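Local atomic coordinates of uncharacterized conserved protein YndB, AHSA1/START domain (Micromonospora chersina, PDB entry 6V04), a protein that is of unknown function but is probably involved in dynemicin biosynthesis, as a START/Bet v1-like protein of the AHSA1 family that can bind metal ions. Residues 186-191 with 263-268; 192-197 with 215-220. One frame throughout, in Å; residues are numbered along the deposited sequence.

Contact 1 of 2, residues 186-191 with 263-268; sequences FFVVDE and AATWTA
The CZ corner of the F186 ring reaches one face of the W266 indole, 3.7 Å above its plane and displaced toward the rim. The two rings meet obliquely, with planes at 41° and centroids of the F186 ring and the W266 six-membered ring 5.7 Å apart; their closest atoms are F186 CE2 and W266 CZ2, at 3.9 Å. CE1 of F186, on the other flank of that ring, meets T265 CG2 obliquely at 4.0 Å. With its CG anti to the backbone N (chi1 -172°), the F186 ring points from the strand toward the helix.

T265 uses both branches: CG2 also lies 3.9 Å from F187 O, whereas OG1 approaches V188 CG1 to 3.4 Å. V188 CG1 is a methyl, so this is van der Waals packing; the hydroxyl has its polar partner in R261 O, one turn earlier in the helix.

The indole NE1 is hydrogen-bonded to H242 ND1, and W266 also packs on C225 and V227 of strand 223-230. The end of strand 183-187 and the loop following it thus rest on helix 252-277, the long C-terminal helix set against the antiparallel sheet in this helix-grip (Bet v1-like) fold.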
loop_
_atom_site.group_PDB
_atom_site.type_symbol
_atom_site.label_atom_id
_atom_site.label_comp_id
_atom_site.label_asym_id
_atom_site.label_seq_id
_atom_site.Cartn_x
_atom_site.Cartn_y
_atom_site.Cartn_z
ATOM N N PHE A 186 15.750 -15.780 2.036
ATOM C CA PHE A 186 14.441 -15.227 1.710
ATOM C C PHE A 186 14.224 -15.447 0.220
ATOM O O PHE A 186 15.106 -15.127 -0.580
ATOM C CB PHE A 186 14.406 -13.735 2.065
ATOM C CG PHE A 186 13.056 -13.093 1.956
ATOM C CD1 PHE A 186 12.573 -12.654 0.732
ATOM C CD2 PHE A 186 12.288 -12.865 3.096
ATOM C CE1 PHE A 186 11.356 -12.034 0.621
ATOM C CE2 PHE A 186 11.057 -12.245 2.994
ATOM C CZ PHE A 186 10.595 -11.821 1.762
ATOM N N PHE A 187 13.072 -16.001 -0.154
ATOM C CA PHE A 187 12.815 -16.414 -1.533
ATOM C C PHE A 187 11.731 -15.575 -2.192
ATOM O O PHE A 187 10.680 -15.308 -1.593
ATOM C CB PHE A 187 12.395 -17.875 -1.587
ATOM C CG PHE A 187 13.438 -18.813 -1.084
ATOM C CD1 PHE A 187 14.545 -19.113 -1.855
ATOM C CD2 PHE A 187 13.324 -19.387 0.162
ATOM C CE1 PHE A 187 15.522 -19.985 -1.395
ATOM C CE2 PHE A 187 14.299 -20.250 0.634
ATOM C CZ PHE A 187 15.393 -20.557 -0.154
ATOM N N VAL A 188 11.991 -15.175 -3.435
ATOM C CA VAL A 188 11.030 -14.504 -4.301
ATOM C C VAL A 188 10.813 -15.438 -5.481
ATOM O O VAL A 188 11.655 -15.516 -6.388
ATOM C CB VAL A 188 11.517 -13.126 -4.759
ATOM C CG1 VAL A 188 10.524 -12.491 -5.707
ATOM C CG2 VAL A 188 11.735 -12.220 -3.544
ATOM N N VAL A 189 9.693 -16.143 -5.479
ATOM C CA VAL A 189 9.441 -17.227 -6.422
ATOM C C VAL A 189 8.463 -16.713 -7.475
ATOM O O VAL A 189 7.258 -16.602 -7.229
ATOM C CB VAL A 189 8.920 -18.477 -5.705
ATOM C CG1 VAL A 189 8.708 -19.616 -6.699
ATOM C CG2 VAL A 189 9.873 -18.893 -4.595
ATOM N N ASP A 190 8.976 -16.402 -8.658
ATOM C CA ASP A 190 8.162 -15.924 -9.768
ATOM C C ASP A 190 8.907 -16.272 -11.053
ATOM O O ASP A 190 9.782 -17.142 -11.050
ATOM C CB ASP A 190 7.850 -14.425 -9.601
ATOM C CG ASP A 190 9.089 -13.569 -9.532
ATOM O OD1 ASP A 190 10.170 -14.034 -9.940
ATOM O OD2 ASP A 190 8.986 -12.416 -9.060
ATOM N N GLU A 191 8.574 -15.609 -12.155
ATOM C CA GLU A 191 9.192 -15.950 -13.432
ATOM C C GLU A 191 10.461 -15.153 -13.723
ATOM O O GLU A 191 10.991 -15.246 -14.837
ATOM C CB GLU A 191 8.181 -15.777 -14.566
ATOM C CG GLU A 191 7.010 -16.746 -14.457
ATOM C CD GLU A 191 6.204 -16.855 -15.738
ATOM O OE1 GLU A 191 6.324 -15.959 -16.600
ATOM O OE2 GLU A 191 5.452 -17.842 -15.883
ATOM N N ALA A 263 7.119 -6.688 -3.476
ATOM C CA ALA A 263 5.764 -6.310 -3.058
ATOM C C ALA A 263 4.779 -7.448 -3.293
ATOM O O ALA A 263 3.900 -7.711 -2.457
ATOM C CB ALA A 263 5.315 -5.049 -3.797
ATOM N N ALA A 264 4.892 -8.125 -4.433
ATOM C CA ALA A 264 4.014 -9.255 -4.702
ATOM C C ALA A 264 4.278 -10.382 -3.718
ATOM O O ALA A 264 3.350 -11.096 -3.310
ATOM C CB ALA A 264 4.225 -9.729 -6.135
ATOM N N THR A 265 5.542 -10.564 -3.333
ATOM C CA THR A 265 5.884 -11.599 -2.363
ATOM C C THR A 265 5.257 -11.295 -1.012
ATOM O O THR A 265 4.687 -12.184 -0.366
ATOM C CB THR A 265 7.400 -11.716 -2.246
ATOM O OG1 THR A 265 7.915 -12.187 -3.495
ATOM C CG2 THR A 265 7.812 -12.702 -1.176
ATOM N N TRP A 266 5.350 -10.040 -0.562
ATOM C CA TRP A 266 4.758 -9.683 0.721
ATOM C C TRP A 266 3.240 -9.771 0.674
ATOM O O TRP A 266 2.616 -10.179 1.660
ATOM C CB TRP A 266 5.209 -8.288 1.148
ATOM C CG TRP A 266 6.577 -8.309 1.749
ATOM C CD1 TRP A 266 7.728 -7.786 1.218
ATOM C CD2 TRP A 266 6.958 -8.923 2.994
ATOM N NE1 TRP A 266 8.779 -8.022 2.060
ATOM C CE2 TRP A 266 8.337 -8.724 3.153
ATOM C CE3 TRP A 266 6.255 -9.618 3.986
ATOM C CZ2 TRP A 266 9.036 -9.192 4.255
ATOM C CZ3 TRP A 266 6.946 -10.072 5.093
ATOM C CH2 TRP A 266 8.317 -9.852 5.230
ATOM N N THR A 267 2.629 -9.425 -0.462
ATOM C CA THR A 267 1.186 -9.592 -0.606
ATOM C C THR A 267 0.795 -11.051 -0.397
ATOM O O THR A 267 -0.156 -11.352 0.332
ATOM C CB THR A 267 0.740 -9.092 -1.978
ATOM O OG1 THR A 267 1.059 -7.696 -2.108
ATOM C CG2 THR A 267 -0.742 -9.284 -2.179
ATOM N N ALA A 268 1.548 -11.971 -0.997
ATOM C CA ALA A 268 1.276 -13.395 -0.832
ATOM C C ALA A 268 1.495 -13.840 0.610
ATOM O O ALA A 268 0.752 -14.685 1.131
ATOM C CB ALA A 268 2.167 -14.188 -1.773
#

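Contact 2 of 2, residues 192-197 with 215-220; sequences EGPRRF and EIPGAR
Most of the apolar contact centres on F197, which meets both I216 and P217. I216 CD1 lies 3.8 Å from F197 CD2 and almost as near CE2, touching that side of the ring obliquely. It gets there because CG1 of I216 stands beside the backbone N (chi1 -55°) and chi2 of -62° folds the chain on toward the phenyl group. P217 offers its ring CH2 next to the nitrogen: CD is 4.0 Å from F197 CE2, with the two side chains crossing at roughly a right angle. Farther out, a second apolar pair, P194 and P217, slide past each other in opposite directions, their CG atoms 4.2 Å apart. A cis peptide bond precedes P194.

The carbonyl of E215 approaches the same phenyl group differently. Its O lies at the ring edge, in the ring plane, 3.4 Å from F197 CD2, so it faces the rim, where the ring C-H carries a slight positive charge, and not the electron-rich face.

In the helix-grip fold of the Bet v1-like proteins, a long C-terminal helix packs against a curved antiparallel sheet. Here F197 is the second residue of strand 196-205, which neighbours strand 209-214, and the loop 215-220 follows the latter; the F197 ring meets F262 of helix 252-277 edge-to-face, while F197 and I216 both pack on L258.

One backbone hydrogen bond closes the partner loop: I216 to A219 form a type II beta turn, A219 N to I216 O at 3.1 Å, with G218 in its third position at a positive phi of 93°. Among charged groups, E215 OE2 forms a salt bridge with R200 NE, and R261 of helix 252-277, outside the segments, donates through NH2 to P194 O.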
loop_
_atom_site.group_PDB
_atom_site.type_symbol
_atom_site.label_atom_id
_atom_site.label_comp_id
_atom_site.label_asym_id
_atom_site.label_seq_id
_atom_site.Cartn_x
_atom_site.Cartn_y
_atom_site.Cartn_z
ATOM N N GLU A 192 10.983 -14.420 -12.745
ATOM C CA GLU A 192 12.183 -13.595 -12.877
ATOM C C GLU A 192 13.237 -14.028 -11.860
ATOM O O GLU A 192 13.044 -14.970 -11.085
ATOM C CB GLU A 192 11.841 -12.113 -12.690
ATOM C CG GLU A 192 10.846 -11.581 -13.711
ATOM C CD GLU A 192 10.192 -10.281 -13.274
ATOM O OE1 GLU A 192 9.317 -10.323 -12.384
ATOM O OE2 GLU A 192 10.558 -9.218 -13.819
ATOM N N GLY A 193 14.361 -13.314 -11.853
ATOM C CA GLY A 193 15.441 -13.604 -10.938
ATOM C C GLY A 193 16.032 -12.314 -10.405
ATOM O O GLY A 193 15.771 -11.228 -10.937
ATOM N N PRO A 194 16.828 -12.394 -9.332
ATOM C CA PRO A 194 17.197 -13.592 -8.568
ATOM C C PRO A 194 16.003 -14.193 -7.818
ATOM O O PRO A 194 15.029 -13.482 -7.609
ATOM C CB PRO A 194 18.251 -13.072 -7.574
ATOM C CG PRO A 194 18.614 -11.682 -8.038
ATOM C CD PRO A 194 17.426 -11.172 -8.768
ATOM N N ARG A 195 16.088 -15.471 -7.442
ATOM C CA ARG A 195 15.083 -16.121 -6.602
ATOM C C ARG A 195 15.498 -16.226 -5.139
ATOM O O ARG A 195 14.663 -16.062 -4.250
ATOM C CB ARG A 195 14.797 -17.516 -7.156
ATOM C CG ARG A 195 13.827 -18.335 -6.356
ATOM C CD ARG A 195 13.281 -19.491 -7.193
ATOM N NE ARG A 195 12.443 -19.030 -8.297
ATOM C CZ ARG A 195 11.697 -19.830 -9.051
ATOM N NH1 ARG A 195 11.682 -21.137 -8.823
ATOM N NH2 ARG A 195 10.963 -19.337 -10.032
ATOM N N ARG A 196 16.778 -16.466 -4.866
ATOM C CA ARG A 196 17.289 -16.709 -3.521
ATOM C C ARG A 196 18.067 -15.493 -3.038
ATOM O O ARG A 196 19.023 -15.060 -3.696
ATOM C CB ARG A 196 18.190 -17.946 -3.536
ATOM C CG ARG A 196 18.917 -18.257 -2.249
ATOM C CD ARG A 196 19.899 -19.420 -2.440
ATOM N NE ARG A 196 19.235 -20.616 -2.942
ATOM C CZ ARG A 196 18.777 -21.605 -2.185
ATOM N NH1 ARG A 196 18.885 -21.556 -0.857
ATOM N NH2 ARG A 196 18.198 -22.647 -2.756
ATOM N N PHE A 197 17.664 -14.946 -1.894
ATOM C CA PHE A 197 18.318 -13.796 -1.296
ATOM C C PHE A 197 18.834 -14.144 0.094
ATOM O O PHE A 197 18.158 -14.835 0.864
ATOM C CB PHE A 197 17.345 -12.613 -1.202
ATOM C CG PHE A 197 16.869 -12.135 -2.535
ATOM C CD1 PHE A 197 15.816 -12.767 -3.178
ATOM C CD2 PHE A 197 17.489 -11.073 -3.162
ATOM C CE1 PHE A 197 15.385 -12.341 -4.419
ATOM C CE2 PHE A 197 17.068 -10.644 -4.405
ATOM C CZ PHE A 197 16.010 -11.278 -5.037
ATOM N N GLU A 215 19.826 -9.033 1.737
ATOM C CA GLU A 215 20.882 -8.584 0.848
ATOM C C GLU A 215 20.413 -8.706 -0.589
ATOM O O GLU A 215 19.720 -9.662 -0.941
ATOM C CB GLU A 215 22.139 -9.431 1.027
ATOM C CG GLU A 215 22.760 -9.402 2.386
ATOM C CD GLU A 215 24.052 -10.203 2.441
ATOM O OE1 GLU A 215 24.411 -10.839 1.422
ATOM O OE2 GLU A 215 24.701 -10.197 3.504
ATOM N N ILE A 216 20.832 -7.759 -1.419
ATOM C CA ILE A 216 20.501 -7.727 -2.838
ATOM C C ILE A 216 21.795 -7.868 -3.633
ATOM O O ILE A 216 22.695 -7.036 -3.489
ATOM C CB ILE A 216 19.776 -6.425 -3.213
ATOM C CG1 ILE A 216 18.530 -6.226 -2.324
ATOM C CG2 ILE A 216 19.429 -6.424 -4.691
ATOM C CD1 ILE A 216 17.474 -7.323 -2.464
ATOM N N PRO A 217 21.940 -8.889 -4.478
ATOM C CA PRO A 217 23.163 -9.018 -5.280
ATOM C C PRO A 217 23.460 -7.751 -6.067
ATOM O O PRO A 217 22.599 -7.212 -6.773
ATOM C CB PRO A 217 22.855 -10.203 -6.199
ATOM C CG PRO A 217 21.822 -10.992 -5.467
ATOM C CD PRO A 217 20.986 -9.974 -4.767
ATOM N N GLY A 218 24.688 -7.260 -5.920
ATOM C CA GLY A 218 25.156 -6.103 -6.649
ATOM C C GLY A 218 24.972 -4.781 -5.935
ATOM O O GLY A 218 25.528 -3.772 -6.386
ATOM N N ALA A 219 24.226 -4.756 -4.834
ATOM C CA ALA A 219 23.755 -3.513 -4.238
ATOM C C ALA A 219 24.754 -2.930 -3.247
ATOM O O ALA A 219 25.537 -3.652 -2.626
ATOM C CB ALA A 219 22.429 -3.753 -3.537
ATOM N N ARG A 220 24.690 -1.605 -3.077
ATOM C CA ARG A 220 25.602 -0.896 -2.187
ATOM C C ARG A 220 25.164 -0.925 -0.731
ATOM O O ARG A 220 25.964 -0.567 0.141
ATOM C CB ARG A 220 25.765 0.563 -2.635
ATOM C CG ARG A 220 24.502 1.415 -2.488
ATOM C CD ARG A 220 24.796 2.909 -2.583
ATOM N NE ARG A 220 25.424 3.429 -1.370
ATOM C CZ ARG A 220 24.766 3.738 -0.257
ATOM N NH1 ARG A 220 23.450 3.573 -0.188
ATOM N NH2 ARG A 220 25.423 4.207 0.796
#

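Overall arrangement
From the N terminus, the chain first builds one seven-stranded antiparallel sheet and then a second, and both contacts belong to the latter. Strand 183-187 ends within 186-191, and 192-197 runs into strand 196-205, its neighbour in the sheet. After strand 209-214, residues 215-220 return to 192-197, closing contact 2. Contact 1 closes much later, when helix 252-277 reaches 186-191, so contact 2 is nested within its loop. Their centres lie 13 Å apart, bridged by, among others, probable hydrogen bonds F186 N to F197 O (2.8 Å) and R195 NH2 to D190 O (2.7 Å). Together they tie the connection between strands 183-187 and 196-205 to helix 252-277 (contact 1) and to the loop after strand 209-214 (contact 2).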